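Local coordinates for flavohemoprotein (Vibrio cholerae O1 biovar El Tor, PDB 4EH1) that probably uses NAD(P)H and O2 to convert nitric oxide to nitrate, its FAD-containing reductase domain, the part described here, supplying electrons to a heme domain, at residues 106-111 / 203-208; 131-136 / 160-165; 143-148 / 170-175; 190-195 / 217-222. All coordinates share one frame; numbering follows the deposited sequence. Where two conformers were deposited one is given.

Overall arrangement
Contacts 2 to 4 lie in the nucleotide-binding half of the reductase domain, built round a parallel sheet; contact 1 joins that half to the FAD-binding half. It ties strand 203-208 to the loop after strand 98-105, and contacts 2 and 3 lie between its segments in the chain. Contact 2 joins helices 126-138 and 159-169; contact 3, its centre about 10 Å away, pairs strands 144-150 and 172-177 beneath them. Contact 4 follows contact 3 along the chain and holds loop 190-195 to helix 210-223, its centre about 23 Å from that of contact 2. Y110 links contacts 1 and 2, and L206 links contacts 1 and 4. Helices lie on both faces of the sheet, an alpha-beta-alpha sandwich.

Contact 1 of 4, residues 106-111 / 203-208; sequences GDFFYV and DFYLCG
The phenol oxygen of Y205 is gripped from several directions: V111 N donates to OH over 3.0 Å in an almost straight bond (175°), R113 hydrogen-bonds it, and two waters lie within bonding distance. One of these waters also donates to F109 O; the other sits between OH, V111 O and the carboxylate of D203, whose salt bridges run to R113 and R115. Below the hydroxyl, F108 CE1 meets the edge of the Y205 ring at CD2, 3.9 Å away. F108 reaches it because its CG stands anti to the backbone N (chi1 168°). Y110 crosses Y205 at about a right angle, its CD1 lying 3.6 Å from Y205 CZ, while the two ring planes are inclined at 41°. The Y110 hydroxyl is turned elsewhere, to E112. H231 stacks on Y205. With its ring packed and its oxygen bonded, Y205 is held in rotation and position, fastening the loop from the FAD-binding half to a strand of the nucleotide-binding half.

Contact 2 of 4, residues 131-136 / 160-165; sequences AILHTL and QETAQL
With CG beside the backbone N, H134 turns its ring toward helix 159-169, and E161, with CG anti to N (chi1 179°) and the chain extended, brings its carboxylate to the imidazole edge. H134 NE2 donates to E161 OE1 over 2.9 Å, with the acceptor nearly in the ring plane. Seen from the glutamate the approach is different, since NE2 stands above the carboxylate plane and the ring and carboxylate planes are 67° apart. OE1 also receives R69 in a salt bridge and Q130 in a hydrogen bond; the arginine would be expected to favour the charged carboxylate. One face of the imidazole is covered by L165, whose CD1 makes a CH-pi contact 3.8 Å from the ring centroid, and H61 stacks with the same ring. L165 CD1 also touches L133 CB at 3.8 Å. The polar pair thus adjoins an apolar seam. The helical segments run 27° from parallel, 10.9 Å between axes, and beneath them L133 and T162 rest on Y146 of strand 144-150, L133 reaching L119 of strand 117-122 as well.

Contact 3 of 4, residues 143-148 / 170-175; sequences GVTYLY and GWMQQV
V144 lies over one face of the W171 indole, its CB 3.5 Å from the centroid of the five-membered ring and almost on the ring normal. Its CG2 extends the overlap to W171 CE2 at 3.6 Å; the two side chains run side by side. W171 puts CG beside its backbone N (chi1 -67°), and NE1 is tied to K141 O, fixing the indole's turn, with L133, L136 and I166 against it. From this end the strands pair in parallel, T145 opposite M172 and Y148 opposite V175. M172 N donates to V144 O (3.0 Å) and Y146 N to M172 O (2.8 Å); Q174 N to Y146 O and Y148 N to Q174 O repeat the pattern. On the face of the sheet shared by Y146 and Q173, the aromatic ring lies alongside the glutamine, CD1 3.5 Å from Q173 OE1, with I166 of helix 159-169 against Q173. On the other face, L147 CD2 meets Q174 CB at 4.0 Å. Y148 bonds G123 O through its hydroxyl and rests on A126, both probably part of the NADP-binding loop. Strand 144-150, helix 159-169 and strand 172-177 form a beta-alpha-beta unit of the nucleotide-binding fold.

Contact 4 of 4, residues 190-195 / 217-222; sequences MQLAEL and VKQLLA
Q219 leaves helix 210-223 toward the loop, and its CB is met first, by L192 CD1 at 3.7 Å. Its chain, extended beyond CG (chi2 -172°), carries CD out to the backbone of M190 and L192, and there the amide divides its two ends between them. OE1 accepts from L192 N over 2.7 Å, the N-H lying in the carbonyl plane of the glutamine. NE2 donates to M190 O at 3.1 Å, with that oxygen close to the amide plane. Both bonds are fairly straight, 162° at the hydrogen, and together they leave the primary amide little room to rotate about chi3. This also settles which end is oxygen, since the loop offers a donor at one position and an acceptor at the other. M190 O takes a second hydrogen bond from Y215 OH. The L192 side chain lies against the same amide, CG 3.4 Å from Q219 OE1, and its CD1 continues to L220 CD2 at 3.7 Å. The type I beta turn L192 to L195 begins at the residue whose N-H is bound, and is closed by L195 N bonding to L192 O. Loop and helix lie against the same parallel sheet at different strands: M190, L192 and L195 rest on L147 of strand 144-150, while L220 packs on F204 and L206 of strand 203-208, the strand that leads into helix 210-223.

Contact 1 of 4, residues 106-111 / 203-208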
loop_
_atom_site.group_PDB
_atom_site.type_symbol
_atom_site.label_atom_id
_atom_site.label_comp_id
_atom_site.label_asym_id
_atom_site.label_seq_id
_atom_site.Cartn_x
_atom_site.Cartn_y
_atom_site.Cartn_z
ATOM N N GLY A 106 -21.701 -15.746 -3.918
ATOM C CA GLY A 106 -22.465 -14.559 -4.248
ATOM C C GLY A 106 -23.200 -14.701 -5.564
ATOM O O GLY A 106 -22.721 -15.346 -6.486
ATOM N N ASP A 107 -24.361 -14.062 -5.640
ATOM C CA ASP A 107 -25.258 -14.181 -6.773
ATOM C C ASP A 107 -25.111 -13.012 -7.707
ATOM O O ASP A 107 -25.781 -12.942 -8.721
ATOM C CB ASP A 107 -26.694 -14.242 -6.277
ATOM C CG ASP A 107 -26.981 -15.517 -5.518
ATOM O OD1 ASP A 107 -26.521 -16.595 -5.984
ATOM O OD2 ASP A 107 -27.643 -15.436 -4.453
ATOM N N PHE A 108 -24.246 -12.071 -7.350
ATOM C CA PHE A 108 -24.024 -10.932 -8.213
ATOM C C PHE A 108 -22.730 -11.135 -9.001
ATOM O O PHE A 108 -21.646 -11.222 -8.424
ATOM C CB PHE A 108 -24.020 -9.632 -7.399
ATOM C CG PHE A 108 -23.512 -8.449 -8.164
ATOM C CD1 PHE A 108 -24.372 -7.700 -8.957
ATOM C CD2 PHE A 108 -22.168 -8.107 -8.117
ATOM C CE1 PHE A 108 -23.904 -6.606 -9.654
ATOM C CE2 PHE A 108 -21.685 -7.033 -8.814
ATOM C CZ PHE A 108 -22.558 -6.268 -9.580
ATOM N N PHE A 109 -22.851 -11.235 -10.319
ATOM C CA PHE A 109 -21.672 -11.364 -11.180
ATOM C C PHE A 109 -21.991 -11.125 -12.632
ATOM O O PHE A 109 -23.120 -11.268 -13.069
ATOM C CB PHE A 109 -20.978 -12.723 -11.027
ATOM C CG PHE A 109 -21.906 -13.910 -11.176
ATOM C CD1 PHE A 109 -22.138 -14.486 -12.416
ATOM C CD2 PHE A 109 -22.522 -14.463 -10.065
ATOM C CE1 PHE A 109 -22.982 -15.583 -12.542
ATOM C CE2 PHE A 109 -23.367 -15.543 -10.186
ATOM C CZ PHE A 109 -23.603 -16.104 -11.420
ATOM N N TYR A 110 -20.968 -10.754 -13.382
ATOM C CA TYR A 110 -21.165 -10.445 -14.771
ATOM C C TYR A 110 -21.496 -11.722 -15.561
ATOM O O TYR A 110 -20.845 -12.759 -15.409
ATOM C CB TYR A 110 -19.917 -9.784 -15.341
ATOM C CG TYR A 110 -20.046 -9.560 -16.811
ATOM C CD1 TYR A 110 -20.758 -8.479 -17.286
ATOM C CD2 TYR A 110 -19.496 -10.445 -17.721
ATOM C CE1 TYR A 110 -20.917 -8.262 -18.599
ATOM C CE2 TYR A 110 -19.643 -10.231 -19.077
ATOM C CZ TYR A 110 -20.365 -9.125 -19.506
ATOM O OH TYR A 110 -20.547 -8.841 -20.846
ATOM N N VAL A 111 -22.499 -11.639 -16.422
ATOM C CA VAL A 111 -22.787 -12.755 -17.330
ATOM C C VAL A 111 -22.771 -12.217 -18.758
ATOM O O VAL A 111 -23.426 -11.206 -19.054
ATOM C CB VAL A 111 -24.122 -13.402 -17.015
ATOM C CG1 VAL A 111 -24.512 -14.403 -18.119
ATOM C CG2 VAL A 111 -24.062 -14.073 -15.648
ATOM N N ASP A 203 -26.894 -3.926 -20.465
ATOM C CA ASP A 203 -26.925 -4.482 -19.114
ATOM C C ASP A 203 -26.304 -3.467 -18.147
ATOM O O ASP A 203 -25.174 -3.027 -18.354
ATOM C CB ASP A 203 -26.116 -5.775 -19.032
ATOM C CG ASP A 203 -26.974 -7.021 -19.194
ATOM O OD1 ASP A 203 -28.196 -6.967 -18.943
ATOM O OD2 ASP A 203 -26.411 -8.073 -19.552
ATOM N N PHE A 204 -27.025 -3.144 -17.079
ATOM C CA PHE A 204 -26.569 -2.173 -16.085
ATOM C C PHE A 204 -26.209 -2.894 -14.794
ATOM O O PHE A 204 -27.072 -3.492 -14.153
ATOM C CB PHE A 204 -27.662 -1.109 -15.830
ATOM C CG PHE A 204 -27.932 -0.244 -17.031
ATOM C CD1 PHE A 204 -28.642 -0.747 -18.120
ATOM C CD2 PHE A 204 -27.444 1.055 -17.091
ATOM C CE1 PHE A 204 -28.865 0.038 -19.267
ATOM C CE2 PHE A 204 -27.641 1.848 -18.219
ATOM C CZ PHE A 204 -28.349 1.342 -19.318
ATOM N N TYR A 205 -24.930 -2.847 -14.429
ATOM C CA TYR A 205 -24.471 -3.443 -13.185
ATOM C C TYR A 205 -24.152 -2.324 -12.204
ATOM O O TYR A 205 -23.438 -1.373 -12.549
ATOM C CB TYR A 205 -23.213 -4.300 -13.424
ATOM C CG TYR A 205 -23.465 -5.574 -14.207
ATOM C CD1 TYR A 205 -23.537 -5.563 -15.612
ATOM C CD2 TYR A 205 -23.583 -6.792 -13.562
ATOM C CE1 TYR A 205 -23.760 -6.758 -16.342
ATOM C CE2 TYR A 205 -23.809 -7.994 -14.282
ATOM C CZ TYR A 205 -23.890 -7.964 -15.672
ATOM O OH TYR A 205 -24.099 -9.145 -16.383
ATOM N N LEU A 206 -24.666 -2.449 -10.987
ATOM C CA LEU A 206 -24.612 -1.390 -9.978
ATOM C C LEU A 206 -24.049 -1.905 -8.653
ATOM O O LEU A 206 -24.467 -2.957 -8.173
ATOM C CB LEU A 206 -26.032 -0.910 -9.665
ATOM C CG LEU A 206 -26.780 0.011 -10.627
ATOM C CD1 LEU A 206 -26.836 -0.514 -12.055
ATOM C CD2 LEU A 206 -28.172 0.207 -10.114
ATOM N N CYS A 207 -23.145 -1.158 -8.026
ATOM C CA CYS A 207 -22.679 -1.549 -6.700
ATOM C C CYS A 207 -22.348 -0.365 -5.816
ATOM O O CYS A 207 -21.608 0.535 -6.224
ATOM C CB CYS A 207 -21.420 -2.417 -6.786
ATOM S SG CYS A 207 -20.863 -2.989 -5.129
ATOM N N GLY A 208 -22.858 -0.386 -4.587
ATOM C CA GLY A 208 -22.579 0.690 -3.645
ATOM C C GLY A 208 -23.562 0.645 -2.493
ATOM O O GLY A 208 -24.347 -0.299 -2.388
HETATM O O HOH W 1 -25.844 -10.735 -14.390
HETATM O O HOH W 2 -24.054 -8.740 -19.347
#

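Contact 2 of 4, residues 131-136 / 160-165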
loop_
_atom_site.group_PDB
_atom_site.type_symbol
_atom_site.label_atom_id
_atom_site.label_comp_id
_atom_site.label_asym_id
_atom_site.label_seq_id
_atom_site.Cartn_x
_atom_site.Cartn_y
_atom_site.Cartn_z
ATOM N N ALA A 131 -13.092 -6.192 -10.758
ATOM C CA ALA A 131 -12.950 -7.577 -11.215
ATOM C C ALA A 131 -13.603 -7.691 -12.575
ATOM O O ALA A 131 -13.075 -8.326 -13.468
ATOM C CB ALA A 131 -13.580 -8.586 -10.202
ATOM N N ILE A 132 -14.747 -7.035 -12.736
ATOM C CA ILE A 132 -15.473 -7.094 -13.995
ATOM C C ILE A 132 -14.711 -6.383 -15.117
ATOM O O ILE A 132 -14.535 -6.956 -16.184
ATOM C CB ILE A 132 -16.892 -6.542 -13.856
ATOM C CG1 ILE A 132 -17.694 -7.401 -12.847
ATOM C CG2 ILE A 132 -17.592 -6.508 -15.230
ATOM C CD1 ILE A 132 -19.135 -6.921 -12.598
ATOM N N LEU A 133 -14.238 -5.158 -14.870
ATOM C CA LEU A 133 -13.382 -4.498 -15.842
ATOM C C LEU A 133 -12.229 -5.374 -16.295
ATOM O O LEU A 133 -11.973 -5.493 -17.486
ATOM C CB LEU A 133 -12.756 -3.242 -15.262
ATOM C CG LEU A 133 -13.641 -2.016 -15.111
ATOM C CD1 LEU A 133 -12.841 -0.905 -14.402
ATOM C CD2 LEU A 133 -14.187 -1.564 -16.474
ATOM N N HIS A 134 -11.493 -5.940 -15.346
ATOM C CA HIS A 134 -10.342 -6.754 -15.731
ATOM C C HIS A 134 -10.724 -7.973 -16.569
ATOM O O HIS A 134 -10.001 -8.337 -17.517
ATOM C CB HIS A 134 -9.501 -7.168 -14.530
ATOM C CG HIS A 134 -8.597 -6.088 -14.032
ATOM N ND1 HIS A 134 -7.532 -5.610 -14.773
ATOM C CD2 HIS A 134 -8.588 -5.394 -12.866
ATOM C CE1 HIS A 134 -6.902 -4.676 -14.081
ATOM N NE2 HIS A 134 -7.534 -4.514 -12.928
ATOM N N THR A 135 -11.864 -8.583 -16.240
ATOM C CA THR A 135 -12.355 -9.755 -16.986
ATOM C C THR A 135 -12.745 -9.358 -18.411
ATOM O O THR A 135 -12.412 -10.050 -19.361
ATOM C CB THR A 135 -13.590 -10.410 -16.304
ATOM O OG1 THR A 135 -13.247 -10.735 -14.965
ATOM C CG2 THR A 135 -13.994 -11.706 -17.038
ATOM N N LEU A 136 -13.446 -8.234 -18.550
ATOM C CA LEU A 136 -13.889 -7.785 -19.864
ATOM C C LEU A 136 -12.699 -7.358 -20.707
ATOM O O LEU A 136 -12.747 -7.475 -21.914
ATOM C CB LEU A 136 -14.901 -6.638 -19.733
ATOM C CG LEU A 136 -16.203 -7.022 -19.008
ATOM C CD1 LEU A 136 -17.176 -5.821 -18.942
ATOM C CD2 LEU A 136 -16.913 -8.196 -19.647
ATOM N N GLN A 160 -5.865 5.255 -11.356
ATOM C CA GLN A 160 -4.847 5.013 -12.377
ATOM C C GLN A 160 -5.081 3.701 -13.133
ATOM O O GLN A 160 -4.982 3.640 -14.351
ATOM C CB GLN A 160 -3.445 5.008 -11.751
ATOM C CG GLN A 160 -2.336 4.642 -12.736
ATOM C CD GLN A 160 -2.221 5.660 -13.876
ATOM O OE1 GLN A 160 -2.755 6.771 -13.800
ATOM N NE2 GLN A 160 -1.514 5.284 -14.931
ATOM N N GLU A 161 -5.414 2.660 -12.391
ATOM C CA GLU A 161 -5.556 1.352 -12.977
ATOM C C GLU A 161 -6.734 1.364 -13.946
ATOM O O GLU A 161 -6.642 0.829 -15.041
ATOM C CB GLU A 161 -5.703 0.311 -11.868
ATOM C CG GLU A 161 -5.885 -1.147 -12.318
ATOM C CD GLU A 161 -6.084 -2.097 -11.109
ATOM O OE1 GLU A 161 -7.220 -2.529 -10.824
ATOM O OE2 GLU A 161 -5.092 -2.409 -10.438
ATOM N N THR A 162 -7.818 2.016 -13.550
ATOM C CA THR A 162 -8.998 2.107 -14.389
ATOM C C THR A 162 -8.731 2.951 -15.643
ATOM O O THR A 162 -9.145 2.584 -16.737
ATOM C CB THR A 162 -10.190 2.639 -13.563
ATOM O OG1 THR A 162 -10.517 1.663 -12.576
ATOM C CG2 THR A 162 -11.436 2.896 -14.416
ATOM N N ALA A 163 -8.023 4.061 -15.480
ATOM C CA ALA A 163 -7.705 4.941 -16.597
ATOM C C ALA A 163 -6.927 4.146 -17.640
ATOM O O ALA A 163 -7.189 4.248 -18.834
ATOM C CB ALA A 163 -6.871 6.151 -16.136
ATOM N N GLN A 164 -5.983 3.338 -17.174
ATOM C CA GLN A 164 -5.174 2.548 -18.093
ATOM C C GLN A 164 -6.021 1.550 -18.871
ATOM O O GLN A 164 -5.886 1.465 -20.088
ATOM C CB GLN A 164 -4.015 1.855 -17.376
ATOM C CG GLN A 164 -2.991 2.826 -16.803
ATOM C CD GLN A 164 -1.665 2.138 -16.461
ATOM O OE1 GLN A 164 -0.991 2.483 -15.474
ATOM N NE2 GLN A 164 -1.287 1.158 -17.287
ATOM N N LEU A 165 -6.893 0.818 -18.175
ATOM C CA LEU A 165 -7.772 -0.151 -18.834
ATOM C C LEU A 165 -8.585 0.534 -19.876
ATOM O O LEU A 165 -8.657 0.091 -21.012
ATOM C CB LEU A 165 -8.738 -0.812 -17.857
ATOM C CG LEU A 165 -8.130 -1.925 -17.011
ATOM C CD1 LEU A 165 -9.127 -2.471 -15.989
ATOM C CD2 LEU A 165 -7.565 -3.058 -17.921
#

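Contact 3 of 4, residues 143-148 / 170-175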
loop_
_atom_site.group_PDB
_atom_site.type_symbol
_atom_site.label_atom_id
_atom_site.label_comp_id
_atom_site.label_asym_id
_atom_site.label_seq_id
_atom_site.Cartn_x
_atom_site.Cartn_y
_atom_site.Cartn_z
ATOM N N GLY A 143 -17.866 -1.921 -26.137
ATOM C CA GLY A 143 -19.107 -1.317 -25.668
ATOM C C GLY A 143 -19.258 -1.299 -24.145
ATOM O O GLY A 143 -20.309 -1.661 -23.605
ATOM N N VAL A 144 -18.207 -0.882 -23.453
ATOM C CA VAL A 144 -18.243 -0.784 -21.989
ATOM C C VAL A 144 -18.205 0.687 -21.516
ATOM O O VAL A 144 -17.368 1.470 -21.972
ATOM C CB VAL A 144 -17.094 -1.586 -21.315
ATOM C CG1 VAL A 144 -17.190 -1.489 -19.777
ATOM C CG2 VAL A 144 -17.129 -3.065 -21.741
ATOM N N THR A 145 -19.140 1.047 -20.635
ATOM C CA THR A 145 -19.164 2.357 -19.990
ATOM C C THR A 145 -18.994 2.203 -18.464
ATOM O O THR A 145 -19.695 1.422 -17.807
ATOM C CB THR A 145 -20.485 3.109 -20.276
ATOM O OG1 THR A 145 -20.659 3.252 -21.682
ATOM C CG2 THR A 145 -20.458 4.522 -19.655
ATOM N N TYR A 146 -18.062 2.949 -17.897
ATOM C CA TYR A 146 -17.820 2.895 -16.471
ATOM C C TYR A 146 -18.228 4.228 -15.808
ATOM O O TYR A 146 -17.690 5.289 -16.133
ATOM C CB TYR A 146 -16.342 2.642 -16.274
ATOM C CG TYR A 146 -15.864 2.516 -14.847
ATOM C CD1 TYR A 146 -15.284 3.604 -14.192
ATOM C CD2 TYR A 146 -15.936 1.296 -14.171
ATOM C CE1 TYR A 146 -14.816 3.501 -12.897
ATOM C CE2 TYR A 146 -15.475 1.180 -12.865
ATOM C CZ TYR A 146 -14.904 2.286 -12.240
ATOM O OH TYR A 146 -14.427 2.187 -10.957
ATOM N N LEU A 147 -19.183 4.183 -14.892
ATOM C CA LEU A 147 -19.643 5.408 -14.223
ATOM C C LEU A 147 -19.336 5.281 -12.734
ATOM O O LEU A 147 -19.750 4.309 -12.092
ATOM C CB LEU A 147 -21.138 5.644 -14.453
ATOM C CG LEU A 147 -21.675 5.601 -15.902
ATOM C CD1 LEU A 147 -23.184 5.737 -15.919
ATOM C CD2 LEU A 147 -21.074 6.669 -16.781
ATOM N N TYR A 148 -18.607 6.256 -12.195
ATOM C CA TYR A 148 -18.066 6.163 -10.840
ATOM C C TYR A 148 -18.281 7.475 -10.055
ATOM O O TYR A 148 -18.041 8.576 -10.580
ATOM C CB TYR A 148 -16.559 5.826 -10.879
ATOM C CG TYR A 148 -15.976 5.578 -9.487
ATOM C CD1 TYR A 148 -16.499 4.587 -8.665
ATOM C CD2 TYR A 148 -14.939 6.371 -8.979
ATOM C CE1 TYR A 148 -16.004 4.370 -7.367
ATOM C CE2 TYR A 148 -14.432 6.171 -7.668
ATOM C CZ TYR A 148 -14.959 5.156 -6.890
ATOM O OH TYR A 148 -14.468 4.918 -5.629
ATOM N N GLY A 170 -10.442 1.037 -25.330
ATOM C CA GLY A 170 -11.364 1.897 -26.057
ATOM C C GLY A 170 -12.761 2.010 -25.436
ATOM O O GLY A 170 -13.772 2.082 -26.135
ATOM N N TRP A 171 -12.804 2.042 -24.115
ATOM C CA TRP A 171 -14.055 2.169 -23.375
ATOM C C TRP A 171 -14.354 3.614 -22.964
ATOM O O TRP A 171 -13.581 4.518 -23.284
ATOM C CB TRP A 171 -13.985 1.318 -22.113
ATOM C CG TRP A 171 -13.935 -0.154 -22.412
ATOM C CD1 TRP A 171 -14.310 -0.787 -23.589
ATOM C CD2 TRP A 171 -13.515 -1.185 -21.516
ATOM N NE1 TRP A 171 -14.116 -2.151 -23.471
ATOM C CE2 TRP A 171 -13.646 -2.423 -22.209
ATOM C CE3 TRP A 171 -13.022 -1.188 -20.202
ATOM C CZ2 TRP A 171 -13.295 -3.643 -21.623
ATOM C CZ3 TRP A 171 -12.684 -2.414 -19.606
ATOM C CH2 TRP A 171 -12.821 -3.620 -20.320
ATOM N N MET A 172 -15.483 3.822 -22.274
ATOM C CA MET A 172 -15.882 5.164 -21.888
ATOM C C MET A 172 -15.985 5.220 -20.373
ATOM O O MET A 172 -16.395 4.249 -19.734
ATOM C CB MET A 172 -17.250 5.529 -22.487
ATOM C CG MET A 172 -17.541 4.982 -23.892
ATOM S SD MET A 172 -16.577 5.743 -25.217
ATOM C CE MET A 172 -16.824 7.512 -24.941
ATOM N N GLN A 173 -15.597 6.345 -19.790
ATOM C CA GLN A 173 -15.836 6.530 -18.373
ATOM C C GLN A 173 -16.242 7.970 -18.057
ATOM O O GLN A 173 -15.860 8.916 -18.771
ATOM C CB GLN A 173 -14.644 6.050 -17.523
ATOM C CG GLN A 173 -13.577 7.099 -17.190
ATOM C CD GLN A 173 -12.676 6.667 -16.003
ATOM O OE1 GLN A 173 -13.164 6.251 -14.952
ATOM N NE2 GLN A 173 -11.367 6.781 -16.179
ATOM N N GLN A 174 -17.059 8.115 -17.019
ATOM C CA GLN A 174 -17.342 9.427 -16.436
ATOM C C GLN A 174 -17.191 9.283 -14.923
ATOM O O GLN A 174 -17.713 8.337 -14.332
ATOM C CB GLN A 174 -18.751 9.929 -16.789
ATOM C CG GLN A 174 -19.075 11.330 -16.195
ATOM C CD GLN A 174 -18.018 12.389 -16.565
ATOM O OE1 GLN A 174 -17.354 12.986 -15.691
ATOM N NE2 GLN A 174 -17.880 12.638 -17.856
ATOM N N VAL A 175 -16.475 10.222 -14.315
ATOM C CA VAL A 175 -16.330 10.260 -12.874
ATOM C C VAL A 175 -17.011 11.505 -12.226
ATOM O O VAL A 175 -16.982 12.584 -12.791
ATOM C CB VAL A 175 -14.851 10.216 -12.504
ATOM C CG1 VAL A 175 -14.657 10.512 -11.014
ATOM C CG2 VAL A 175 -14.242 8.815 -12.900
#

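Contact 4 of 4, residues 190-195 / 217-222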
loop_
_atom_site.group_PDB
_atom_site.type_symbol
_atom_site.label_atom_id
_atom_site.label_comp_id
_atom_site.label_asym_id
_atom_site.label_seq_id
_atom_site.Cartn_x
_atom_site.Cartn_y
_atom_site.Cartn_z
ATOM N N MET A 190 -24.267 11.899 -9.175
ATOM C CA MET A 190 -24.295 11.252 -10.464
ATOM C C MET A 190 -25.677 11.466 -11.081
ATOM O O MET A 190 -26.662 10.957 -10.593
ATOM C CB MET A 190 -24.038 9.750 -10.281
ATOM C CG MET A 190 -23.788 9.033 -11.610
ATOM S SD MET A 190 -23.569 7.251 -11.470
ATOM C CE MET A 190 -21.924 7.105 -10.731
ATOM N N GLN A 191 -25.757 12.223 -12.154
ATOM C CA GLN A 191 -27.037 12.398 -12.819
ATOM C C GLN A 191 -26.977 11.818 -14.217
ATOM O O GLN A 191 -26.090 12.168 -14.997
ATOM C CB GLN A 191 -27.421 13.868 -12.836
ATOM C CG GLN A 191 -27.971 14.306 -11.495
ATOM C CD GLN A 191 -28.101 15.794 -11.398
ATOM O OE1 GLN A 191 -27.101 16.508 -11.324
ATOM N NE2 GLN A 191 -29.335 16.283 -11.404
ATOM N N LEU A 192 -27.921 10.926 -14.528
ATOM C CA LEU A 192 -27.821 10.086 -15.723
ATOM C C LEU A 192 -28.567 10.596 -16.966
ATOM O O LEU A 192 -28.339 10.103 -18.068
ATOM C CB LEU A 192 -28.290 8.659 -15.401
ATOM C CG LEU A 192 -27.639 7.976 -14.197
ATOM C CD1 LEU A 192 -28.409 6.710 -13.918
ATOM C CD2 LEU A 192 -26.160 7.650 -14.421
ATOM N N ALA A 193 -29.433 11.588 -16.786
ATOM C CA ALA A 193 -30.423 11.980 -17.795
ATOM C C ALA A 193 -29.821 12.474 -19.089
ATOM O O ALA A 193 -30.452 12.412 -20.135
ATOM C CB ALA A 193 -31.361 13.075 -17.221
ATOM N N GLU A 194 -28.605 12.990 -18.999
ATOM C CA GLU A 194 -27.998 13.702 -20.099
ATOM C C GLU A 194 -26.812 12.901 -20.641
ATOM O O GLU A 194 -26.059 13.374 -21.495
ATOM C CB GLU A 194 -27.552 15.090 -19.627
ATOM C CG GLU A 194 -26.248 15.080 -18.818
ATOM C CD GLU A 194 -26.393 14.591 -17.374
ATOM O OE1 GLU A 194 -27.214 13.689 -17.096
ATOM O OE2 GLU A 194 -25.660 15.119 -16.508
ATOM N N LEU A 195 -26.652 11.679 -20.150
ATOM C CA LEU A 195 -25.557 10.849 -20.621
ATOM C C LEU A 195 -25.940 10.036 -21.863
ATOM O O LEU A 195 -27.086 9.622 -22.000
ATOM C CB LEU A 195 -25.136 9.896 -19.517
ATOM C CG LEU A 195 -24.585 10.548 -18.256
ATOM C CD1 LEU A 195 -24.151 9.466 -17.293
ATOM C CD2 LEU A 195 -23.440 11.507 -18.552
ATOM N N VAL A 217 -30.986 3.414 -9.290
ATOM C CA VAL A 217 -32.011 2.535 -9.826
ATOM C C VAL A 217 -33.258 3.330 -10.217
ATOM O O VAL A 217 -33.797 3.099 -11.283
ATOM C CB VAL A 217 -32.379 1.417 -8.834
ATOM C CG1 VAL A 217 -33.695 0.712 -9.237
ATOM C CG2 VAL A 217 -31.260 0.417 -8.770
ATOM N N LYS A 218 -33.702 4.268 -9.371
ATOM C CA LYS A 218 -34.825 5.144 -9.747
ATOM C C LYS A 218 -34.582 5.940 -11.033
ATOM O O LYS A 218 -35.460 6.039 -11.888
ATOM C CB LYS A 218 -35.259 6.068 -8.592
ATOM C CG LYS A 218 -35.979 5.303 -7.463
ATOM C CD LYS A 218 -36.006 6.051 -6.133
ATOM C CE LYS A 218 -36.789 5.262 -5.109
ATOM N NZ LYS A 218 -36.684 5.852 -3.716
ATOM N N GLN A 219 -33.394 6.505 -11.174
ATOM C CA GLN A 219 -33.044 7.141 -12.438
ATOM C C GLN A 219 -33.098 6.163 -13.624
ATOM O O GLN A 219 -33.630 6.498 -14.698
ATOM C CB GLN A 219 -31.654 7.744 -12.356
ATOM C CG GLN A 219 -31.549 9.019 -11.520
ATOM C CD GLN A 219 -30.165 9.613 -11.694
ATOM O OE1 GLN A 219 -29.853 10.181 -12.745
ATOM N NE2 GLN A 219 -29.312 9.440 -10.694
ATOM N N LEU A 220 -32.544 4.966 -13.441
ATOM C CA LEU A 220 -32.544 3.982 -14.532
ATOM C C LEU A 220 -33.962 3.614 -14.965
ATOM O O LEU A 220 -34.273 3.600 -16.152
ATOM C CB LEU A 220 -31.761 2.723 -14.157
ATOM C CG LEU A 220 -30.245 2.927 -14.059
ATOM C CD1 LEU A 220 -29.571 1.622 -13.705
ATOM C CD2 LEU A 220 -29.641 3.565 -15.358
ATOM N N LEU A 221 -34.824 3.335 -14.001
ATOM C CA LEU A 221 -36.206 3.004 -14.325
ATOM C C LEU A 221 -36.946 4.160 -15.005
ATOM O O LEU A 221 -37.666 3.953 -15.978
ATOM C CB LEU A 221 -36.958 2.581 -13.073
ATOM C CG LEU A 221 -36.445 1.304 -12.419
ATOM C CD1 LEU A 221 -37.188 1.072 -11.108
ATOM C CD2 LEU A 221 -36.659 0.146 -13.341
ATOM N N ALA A 222 -36.776 5.375 -14.493
ATOM C CA ALA A 222 -37.416 6.538 -15.106
ATOM C C ALA A 222 -36.946 6.769 -16.557
ATOM O O ALA A 222 -37.687 7.348 -17.362
ATOM C CB ALA A 222 -37.174 7.781 -14.270
#